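Local coordinates for protein tryparedoxin II (Crithidia fasciculata, PDB 1I5G) that probably carries electrons from trypanothione to peroxiredoxin-type peroxidases through thiol-disulfide exchange, as a thioredoxin-like oxidoreductase of trypanosomatids, at residues 78-81 / 82-86. The protein carries 1 engineered substitution. Residues are numbered along the deposited sequence; the frame is centred on the assembly and turned at random.
Sequences KDYY and AKMPW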
loop_
_atom_site.group_PDB
_atom_site.type_symbol
_atom_site.label_atom_id
_atom_site.label_comp_id
_atom_site.label_asym_id
_atom_site.label_seq_id
_atom_site.Cartn_x
_atom_site.Cartn_y
_atom_site.Cartn_z
ATOM N N LYS A 78 4.478 12.595 -7.378
ATOM C CA LYS A 78 5.903 12.359 -7.552
ATOM C C LYS A 78 6.683 12.710 -6.302
ATOM O O LYS A 78 7.496 11.918 -5.857
ATOM C CB LYS A 78 6.404 13.213 -8.718
ATOM C CG LYS A 78 7.835 12.883 -9.125
ATOM C CD LYS A 78 8.344 13.652 -10.355
ATOM C CE LYS A 78 9.890 13.568 -10.482
ATOM N NZ LYS A 78 10.427 14.324 -11.658
ATOM N N ASP A 79 6.440 13.888 -5.734
ATOM C CA ASP A 79 7.163 14.319 -4.548
ATOM C C ASP A 79 6.851 13.494 -3.305
ATOM O O ASP A 79 7.744 13.225 -2.493
ATOM C CB ASP A 79 6.831 15.797 -4.261
ATOM C CG ASP A 79 7.323 16.766 -5.336
ATOM O OD1 ASP A 79 8.200 16.395 -6.133
ATOM O OD2 ASP A 79 6.812 17.906 -5.378
ATOM N N TYR A 80 5.598 13.072 -3.124
ATOM C CA TYR A 80 5.200 12.340 -1.946
ATOM C C TYR A 80 5.707 10.899 -2.043
ATOM O O TYR A 80 6.264 10.388 -1.093
ATOM C CB TYR A 80 3.667 12.378 -1.916
ATOM C CG TYR A 80 3.043 11.819 -0.644
ATOM C CD1 TYR A 80 3.590 12.067 0.610
ATOM C CD2 TYR A 80 1.893 11.052 -0.702
ATOM C CE1 TYR A 80 3.022 11.567 1.782
ATOM C CE2 TYR A 80 1.321 10.548 0.463
ATOM C CZ TYR A 80 1.898 10.810 1.705
ATOM O OH TYR A 80 1.351 10.334 2.876
ATOM N N TYR A 81 5.516 10.249 -3.190
ATOM C CA TYR A 81 6.000 8.888 -3.366
ATOM C C TYR A 81 7.516 8.826 -3.279
ATOM O O TYR A 81 8.038 7.850 -2.771
ATOM C CB TYR A 81 5.485 8.279 -4.675
ATOM C CG TYR A 81 6.027 6.890 -4.903
ATOM C CD1 TYR A 81 5.925 5.884 -3.938
ATOM C CD2 TYR A 81 6.677 6.557 -6.082
ATOM C CE1 TYR A 81 6.462 4.627 -4.177
ATOM C CE2 TYR A 81 7.207 5.301 -6.313
ATOM C CZ TYR A 81 7.106 4.322 -5.351
ATOM O OH TYR A 81 7.640 3.091 -5.613
ATOM N N ALA A 82 8.234 9.842 -3.749
ATOM C CA ALA A 82 9.693 9.858 -3.594
ATOM C C ALA A 82 10.158 9.766 -2.149
ATOM O O ALA A 82 11.313 9.360 -1.926
ATOM C CB ALA A 82 10.268 11.131 -4.235
ATOM N N LYS A 83 9.335 10.081 -1.146
ATOM C CA LYS A 83 9.683 9.946 0.276
ATOM C C LYS A 83 9.564 8.513 0.752
ATOM O O LYS A 83 9.960 8.223 1.875
ATOM C CB LYS A 83 8.763 10.797 1.148
ATOM C CG LYS A 83 8.819 12.274 0.772
ATOM C CD LYS A 83 7.877 13.210 1.524
ATOM C CE LYS A 83 8.066 14.704 1.187
ATOM N NZ LYS A 83 7.113 15.540 2.006
ATOM N N MET A 84 9.018 7.604 -0.045
ATOM C CA MET A 84 8.658 6.253 0.412
ATOM C C MET A 84 9.534 5.178 -0.175
ATOM O O MET A 84 9.957 5.305 -1.332
ATOM C CB MET A 84 7.207 5.986 -0.002
ATOM C CG MET A 84 6.220 6.982 0.543
ATOM S SD MET A 84 4.558 6.754 -0.171
ATOM C CE MET A 84 3.726 8.124 0.543
ATOM N N PRO A 85 9.813 4.124 0.591
ATOM C CA PRO A 85 10.694 3.047 0.146
ATOM C C PRO A 85 10.046 1.874 -0.556
ATOM O O PRO A 85 10.753 0.958 -0.979
ATOM C CB PRO A 85 11.315 2.623 1.484
ATOM C CG PRO A 85 10.122 2.732 2.401
ATOM C CD PRO A 85 9.381 3.947 1.983
ATOM N N TRP A 86 8.705 1.899 -0.674
ATOM C CA TRP A 86 7.933 0.739 -1.122
ATOM C C TRP A 86 7.398 0.905 -2.532
ATOM O O TRP A 86 7.985 1.669 -3.296
ATOM C CB TRP A 86 6.847 0.431 -0.084
ATOM C CG TRP A 86 6.060 1.620 0.306
ATOM C CD1 TRP A 86 5.263 2.412 -0.488
ATOM C CD2 TRP A 86 5.982 2.198 1.595
ATOM N NE1 TRP A 86 4.705 3.434 0.227
ATOM C CE2 TRP A 86 5.129 3.324 1.531
ATOM C CE3 TRP A 86 6.563 1.868 2.838
ATOM C CZ2 TRP A 86 4.854 4.117 2.648
ATOM C CZ3 TRP A 86 6.266 2.644 3.930
ATOM C CH2 TRP A 86 5.455 3.747 3.842
#
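Helix 74-81 ends where Ala82 N still bonds to Lys78 O (3.0 Å), while the next two amides reach back only three residues, Lys83 N to Tyr80 O and Met84 N to Tyr81 O (2.9 Å), the latter closing a type I beta turn from Tyr81 to Met84. The turn brings Met84 back against the two tyrosines. Its slim, extended chain suits this task: methyl CE sits over the centre of the Tyr80 ring, 3.4 Å from the centroid and 13° off the normal, a CH-pi contact, while SD makes a Met-aromatic contact at the edge of the Tyr81 ring, 4.1 Å from CD1. The phenol of Tyr80 gives that methyl a broad aromatic floor, and its hydroxyl is hydrogen-bonded to Ser36 OG and Thr47 OG1. The side chain of Tyr81 is swung anti to the amide nitrogen about its first bond (chi1 177°), which carries the ring out past Met84 so that its OH donates in the carbonyl plane to a lone pair of Trp86 O, 2.7 Å away. A phenylalanine in its place would probably leave Trp86 O without this hydroxyl partner and let the approach to strand 87-88 shift. Trp86 packs its indole against helix 41-57 and strand 63-69. This type I turn, with the Tyr81 hydroxyl bonded to Trp86 O, joins helix 74-81 to strand 87-88 in the thioredoxin-like alpha/beta fold.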